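Long-range contacts in GTPase-activating protein BEM3 (Saccharomyces cerevisiae S288C, PDB 6FSF), which acts as a GTPase-activating protein for CDC42 and, less efficiently, RHO1, and is seen here as its tandem PX and PH domains, a module associated with phosphoinositide binding: residues F201-G206 and Y224-T229; I39-R44 and F51-S56. All blocks are in the same frame, centred on the assembly; numbering follows the deposited sequence.

Contact 1. Residues F201-G206 and Y224-T229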
loop_
_atom_site.group_PDB
_atom_site.type_symbol
_atom_site.label_atom_id
_atom_site.label_comp_id
_atom_site.label_asym_id
_atom_site.label_seq_id
_atom_site.Cartn_x
_atom_site.Cartn_y
_atom_site.Cartn_z
ATOM N N PHE A 201 -5.396 -19.908 -4.121
ATOM C CA PHE A 201 -4.704 -18.774 -4.717
ATOM C C PHE A 201 -4.464 -17.635 -3.735
ATOM O O PHE A 201 -3.840 -16.638 -4.108
ATOM C CB PHE A 201 -5.488 -18.249 -5.925
ATOM C CG PHE A 201 -5.829 -19.306 -6.934
ATOM C CD1 PHE A 201 -4.845 -19.866 -7.729
ATOM C CD2 PHE A 201 -7.137 -19.731 -7.095
ATOM C CE1 PHE A 201 -5.156 -20.837 -8.660
ATOM C CE2 PHE A 201 -7.457 -20.699 -8.026
ATOM C CZ PHE A 201 -6.464 -21.253 -8.810
ATOM N N GLY A 202 -4.936 -17.752 -2.496
ATOM C CA GLY A 202 -4.790 -16.668 -1.545
ATOM C C GLY A 202 -5.683 -15.484 -1.839
ATOM O O GLY A 202 -5.331 -14.349 -1.495
ATOM N N THR A 203 -6.831 -15.723 -2.474
ATOM C CA THR A 203 -7.736 -14.644 -2.836
ATOM C C THR A 203 -8.246 -13.931 -1.591
ATOM O O THR A 203 -8.576 -14.561 -0.582
ATOM C CB THR A 203 -8.904 -15.200 -3.650
ATOM O OG1 THR A 203 -8.405 -15.836 -4.833
ATOM C CG2 THR A 203 -9.853 -14.081 -4.061
ATOM N N ARG A 204 -8.295 -12.601 -1.667
ATOM C CA ARG A 204 -8.787 -11.790 -0.568
ATOM C C ARG A 204 -9.180 -10.428 -1.117
ATOM O O ARG A 204 -8.494 -9.886 -1.987
ATOM C CB ARG A 204 -7.739 -11.649 0.539
ATOM C CG ARG A 204 -8.253 -10.985 1.793
ATOM C CD ARG A 204 -7.337 -11.261 2.967
ATOM N NE ARG A 204 -7.911 -10.784 4.220
ATOM C CZ ARG A 204 -8.914 -11.382 4.853
ATOM N NH1 ARG A 204 -9.462 -12.478 4.342
ATOM N NH2 ARG A 204 -9.374 -10.883 5.991
ATOM N N ASN A 205 -10.285 -9.886 -0.600
ATOM C CA ASN A 205 -10.856 -8.635 -1.102
ATOM C C ASN A 205 -11.083 -8.718 -2.608
ATOM O O ASN A 205 -10.872 -7.753 -3.345
ATOM C CB ASN A 205 -9.960 -7.442 -0.758
ATOM C CG ASN A 205 -9.615 -7.376 0.713
ATOM O OD1 ASN A 205 -10.442 -7.677 1.575
ATOM N ND2 ASN A 205 -8.385 -6.982 1.012
ATOM N N GLY A 206 -11.511 -9.890 -3.071
ATOM C CA GLY A 206 -11.548 -10.152 -4.494
ATOM C C GLY A 206 -12.929 -10.245 -5.107
ATOM O O GLY A 206 -13.928 -10.441 -4.407
ATOM N N TYR A 224 -9.943 -12.271 -12.417
ATOM C CA TYR A 224 -9.996 -12.230 -10.960
ATOM C C TYR A 224 -9.180 -11.036 -10.475
ATOM O O TYR A 224 -7.990 -10.923 -10.789
ATOM C CB TYR A 224 -9.474 -13.533 -10.359
ATOM C CG TYR A 224 -10.280 -14.743 -10.777
ATOM C CD1 TYR A 224 -11.333 -15.204 -9.998
ATOM C CD2 TYR A 224 -9.998 -15.414 -11.961
ATOM C CE1 TYR A 224 -12.077 -16.306 -10.381
ATOM C CE2 TYR A 224 -10.736 -16.515 -12.352
ATOM C CZ TYR A 224 -11.774 -16.957 -11.558
ATOM O OH TYR A 224 -12.512 -18.053 -11.942
ATOM N N ILE A 225 -9.823 -10.143 -9.724
ATOM C CA ILE A 225 -9.225 -8.880 -9.314
ATOM C C ILE A 225 -9.395 -8.720 -7.810
ATOM O O ILE A 225 -10.496 -8.908 -7.281
ATOM C CB ILE A 225 -9.858 -7.689 -10.060
ATOM C CG1 ILE A 225 -9.656 -7.841 -11.569
ATOM C CG2 ILE A 225 -9.274 -6.376 -9.565
ATOM C CD1 ILE A 225 -10.585 -6.988 -12.400
ATOM N N CYS A 226 -8.309 -8.369 -7.126
ATOM C CA CYS A 226 -8.322 -8.130 -5.693
ATOM C C CYS A 226 -7.779 -6.738 -5.399
ATOM O O CYS A 226 -6.904 -6.233 -6.108
ATOM C CB CYS A 226 -7.490 -9.178 -4.944
ATOM S SG CYS A 226 -8.076 -10.875 -5.120
ATOM N N THR A 227 -8.313 -6.120 -4.351
ATOM C CA THR A 227 -7.814 -4.848 -3.856
ATOM C C THR A 227 -6.930 -5.075 -2.636
ATOM O O THR A 227 -6.883 -6.163 -2.062
ATOM C CB THR A 227 -8.969 -3.903 -3.511
ATOM O OG1 THR A 227 -9.939 -4.593 -2.712
ATOM C CG2 THR A 227 -9.634 -3.379 -4.776
ATOM N N GLU A 228 -6.218 -4.020 -2.238
ATOM C CA GLU A 228 -5.320 -4.130 -1.096
ATOM C C GLU A 228 -6.069 -4.137 0.231
ATOM O O GLU A 228 -5.575 -4.704 1.212
ATOM C CB GLU A 228 -4.297 -2.994 -1.120
ATOM C CG GLU A 228 -3.336 -3.067 -2.293
ATOM C CD GLU A 228 -2.239 -2.029 -2.207
ATOM O OE1 GLU A 228 -2.335 -0.998 -2.904
ATOM O OE2 GLU A 228 -1.286 -2.243 -1.430
ATOM N N THR A 229 -7.248 -3.524 0.282
ATOM C CA THR A 229 -8.061 -3.489 1.487
ATOM C C THR A 229 -9.489 -3.894 1.149
ATOM O O THR A 229 -9.908 -3.870 -0.012
ATOM C CB THR A 229 -8.064 -2.096 2.138
ATOM O OG1 THR A 229 -8.697 -1.157 1.259
ATOM C CG2 THR A 229 -6.643 -1.634 2.428
#

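Contact 2. Residues I39-R44 and F51-S56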
loop_
_atom_site.group_PDB
_atom_site.type_symbol
_atom_site.label_atom_id
_atom_site.label_comp_id
_atom_site.label_asym_id
_atom_site.label_seq_id
_atom_site.Cartn_x
_atom_site.Cartn_y
_atom_site.Cartn_z
ATOM N N ILE A 39 3.263 5.983 1.966
ATOM C CA ILE A 39 2.915 6.349 3.334
ATOM C C ILE A 39 2.461 7.801 3.354
ATOM O O ILE A 39 3.126 8.672 2.780
ATOM C CB ILE A 39 4.100 6.144 4.296
ATOM C CG1 ILE A 39 4.531 4.682 4.307
ATOM C CG2 ILE A 39 3.740 6.621 5.697
ATOM C CD1 ILE A 39 5.854 4.450 4.984
ATOM N N ALA A 40 1.345 8.064 4.029
ATOM C CA ALA A 40 0.800 9.407 4.143
ATOM C C ALA A 40 1.034 9.949 5.545
ATOM O O ALA A 40 0.843 9.241 6.538
ATOM C CB ALA A 40 -0.694 9.419 3.818
ATOM N N ILE A 41 1.451 11.211 5.618
ATOM C CA ILE A 41 1.655 11.916 6.878
ATOM C C ILE A 41 0.545 12.947 7.020
ATOM O O ILE A 41 0.313 13.747 6.105
ATOM C CB ILE A 41 3.043 12.576 6.939
ATOM C CG1 ILE A 41 4.137 11.509 6.960
ATOM C CG2 ILE A 41 3.158 13.465 8.164
ATOM C CD1 ILE A 41 4.113 10.639 8.197
ATOM N N ILE A 42 -0.140 12.925 8.161
ATOM C CA ILE A 42 -1.370 13.681 8.361
ATOM C C ILE A 42 -1.239 14.519 9.626
ATOM O O ILE A 42 -0.805 14.017 10.669
ATOM C CB ILE A 42 -2.592 12.744 8.449
ATOM C CG1 ILE A 42 -2.860 12.103 7.086
ATOM C CG2 ILE A 42 -3.815 13.496 8.954
ATOM C CD1 ILE A 42 -3.302 10.655 7.164
ATOM N N ASP A 43 -1.610 15.796 9.531
ATOM C CA ASP A 43 -1.646 16.657 10.705
ATOM C C ASP A 43 -2.812 16.258 11.601
ATOM O O ASP A 43 -3.955 16.174 11.147
ATOM C CB ASP A 43 -1.768 18.126 10.290
ATOM C CG ASP A 43 -1.895 19.061 11.481
ATOM O OD1 ASP A 43 -2.985 19.644 11.675
ATOM O OD2 ASP A 43 -0.906 19.210 12.227
ATOM N N ARG A 44 -2.514 16.016 12.879
ATOM C CA ARG A 44 -3.511 15.464 13.796
ATOM C C ARG A 44 -4.704 16.398 13.966
ATOM O O ARG A 44 -5.859 15.979 13.829
ATOM C CB ARG A 44 -2.863 15.183 15.151
ATOM C CG ARG A 44 -3.818 14.655 16.209
ATOM C CD ARG A 44 -3.706 13.147 16.348
ATOM N NE ARG A 44 -2.357 12.749 16.740
ATOM C CZ ARG A 44 -1.961 11.490 16.907
ATOM N NH1 ARG A 44 -2.812 10.491 16.715
ATOM N NH2 ARG A 44 -0.711 11.233 17.264
ATOM N N PHE A 51 1.669 15.440 3.314
ATOM C CA PHE A 51 2.481 14.955 2.204
ATOM C C PHE A 51 2.471 13.433 2.206
ATOM O O PHE A 51 1.999 12.794 3.149
ATOM C CB PHE A 51 3.917 15.491 2.276
ATOM C CG PHE A 51 4.654 15.106 3.530
ATOM C CD1 PHE A 51 4.556 15.880 4.676
ATOM C CD2 PHE A 51 5.461 13.980 3.559
ATOM C CE1 PHE A 51 5.239 15.531 5.830
ATOM C CE2 PHE A 51 6.146 13.625 4.709
ATOM C CZ PHE A 51 6.033 14.403 5.847
ATOM N N LYS A 52 2.995 12.862 1.122
ATOM C CA LYS A 52 3.217 11.427 1.008
ATOM C C LYS A 52 4.669 11.172 0.627
ATOM O O LYS A 52 5.354 12.042 0.084
ATOM C CB LYS A 52 2.302 10.780 -0.040
ATOM C CG LYS A 52 0.832 11.112 0.091
ATOM C CD LYS A 52 0.028 10.329 -0.934
ATOM C CE LYS A 52 -1.335 10.945 -1.169
ATOM N NZ LYS A 52 -1.202 12.333 -1.702
ATOM N N PHE A 53 5.131 9.958 0.907
ATOM C CA PHE A 53 6.453 9.536 0.476
ATOM C C PHE A 53 6.418 8.042 0.190
ATOM O O PHE A 53 5.475 7.338 0.555
ATOM C CB PHE A 53 7.532 9.886 1.510
ATOM C CG PHE A 53 7.348 9.215 2.841
ATOM C CD1 PHE A 53 8.015 8.040 3.137
ATOM C CD2 PHE A 53 6.521 9.770 3.805
ATOM C CE1 PHE A 53 7.855 7.420 4.366
ATOM C CE2 PHE A 53 6.354 9.155 5.036
ATOM C CZ PHE A 53 7.025 7.980 5.315
ATOM N N SER A 54 7.465 7.565 -0.478
ATOM C CA SER A 54 7.533 6.189 -0.942
ATOM C C SER A 54 8.864 5.586 -0.528
ATOM O O SER A 54 9.910 6.222 -0.681
ATOM C CB SER A 54 7.366 6.118 -2.462
ATOM O OG SER A 54 7.435 4.779 -2.918
ATOM N N LYS A 55 8.824 4.365 -0.003
ATOM C CA LYS A 55 10.027 3.666 0.422
ATOM C C LYS A 55 9.931 2.208 0.009
ATOM O O LYS A 55 8.871 1.589 0.138
ATOM C CB LYS A 55 10.227 3.750 1.942
ATOM C CG LYS A 55 10.321 5.160 2.496
ATOM C CD LYS A 55 11.638 5.818 2.126
ATOM C CE LYS A 55 11.738 7.200 2.742
ATOM N NZ LYS A 55 13.054 7.841 2.477
ATOM N N SER A 56 11.038 1.665 -0.488
ATOM C CA SER A 56 11.124 0.229 -0.687
ATOM C C SER A 56 11.179 -0.475 0.665
ATOM O O SER A 56 11.489 0.127 1.697
ATOM C CB SER A 56 12.356 -0.131 -1.518
ATOM O OG SER A 56 13.546 0.015 -0.760
#

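Contact 1. Residues F201-G206 and Y224-T229
Thr227 gives its backbone N to the carbonyl O of Asn205 at 3.2 Å, and this is the one hydrogen bond between the two segments. The N-H points almost straight at the oxygen (165°), but the nitrogen sits above the carbonyl plane. Beside it, Gly206 and Cys226 form an antiparallel non-hydrogen-bonded pair. Here the Gly206 CA lies 3.2 Å from the Ile225 O in a CA-H...O contact. Both pairings belong to the PH domain, where strands 206-211 and 221-226 are neighbours in the sheet.

Cys226 SG reaches Gly206 CA at 3.6 Å and the methyl CG2 of Thr203 at 3.8 Å. With no side chain on Gly206, the sulfur packs directly against its CA. SG stands anti to the carbonyl carbon and beside the backbone N (chi1 -62°), which turns it toward Gly206 and Thr203. Cys226 CB lies 3.2 Å from Arg204 O, and SG is close to the same oxygen.

Asn205 lays its CB against Thr227 OG1 at 3.5 Å, and its amide covers the backbone of Thr229, with ND2 3.3 Å from Thr229 C. ND2 is hydrogen-bonded to Asp94 on helix 90-107. Thr227 OG1 donates to Thr229 O at 2.8 Å, and Thr229 OG1 caps helix 230-240 at Glu232 N. With an alanine here, Asp94 is likely to lose its Asn205 partner, and a gap would probably open over the Thr229 backbone. The Asn205 amide therefore joins the residue just before strand 206-211 to helix 90-107 of the PX part, across the PX-PH interface, while the contact itself rests on a single backbone bond and close packing.

Contact 2. Residues I39-R44 and F51-S56
Ile39 and Phe53 exchange two backbone hydrogen bonds, Ile39 N to Phe53 O and Phe53 N to Ile39 O, both 3.0 Å long. They form a hydrogen-bonded pair of the antiparallel beta hairpin made by strands 35-43 and 49-55 in the PX-domain sheet. Ile41 N donates to Phe51 O, also at 3.0 Å, in a nearly straight bond (176°). Between these two pairs, Ala40 and Lys52 make a non-hydrogen-bonded pair, with Lys52 CA touching Ile39 O through a CA-H...O contact of 3.3 Å. The strand axes run antiparallel at 154°.

Ile39, Ile41, Phe51 and Phe53 share one face of the sheet. Ala40 and Lys52 share the other, and the Lys52 ammonium forms a salt bridge with Glu49.

On the first face each phenylalanine ring packs on the isoleucine of its own bridge pair. Both rings have CG between the backbone N and the carbonyl carbon (chi1 near 60° in both), a turn that folds them back over the neighbouring strand. Ile41 CB then lies over one face of the Phe51 ring, 3.9 Å from its centroid, as a CH-pi contact. Ile39 CB does the same for Phe53, at 4.0 Å from the centroid. The approaches differ: Ile41 and Phe51 lie side by side, pointing the same way, whereas Ile39 crosses Phe53 at a slant and also touches its ring with CG2 and CD1.

Beyond the hairpin, Phe10 meets the Phe51 ring edge-to-face. Phe53 packs on Phe124 and Ile125 of helix 115-125, so the isoleucine-phenylalanine layer continues into the PX core. Ile41 also links the two rings: its CG1 comes within 3.6 Å of Phe51 CZ and, at the edge of the other ring, 3.8 Å of Phe53 CE2.

Contact 2 comes first along the chain and closes before contact 1 opens. Their centres are about 24 Å apart, on opposite sides of the chain's centre, and their nearest atoms are about 10 Å apart. They share no sheet. Contact 2 belongs to the PX sheet, between strands 35-43 and 49-55, whereas contact 1 belongs to the PH sheet and the turn into helix 230-240. The two domains meet at contact 1 itself: Glu228 hydrogen-bonds to Ser25 and Thr26 of strand 19-29. Strand 19-29 thus pairs with the hairpin of contact 2 and also touches the PH domain, consistent with the two domains packing as one unit.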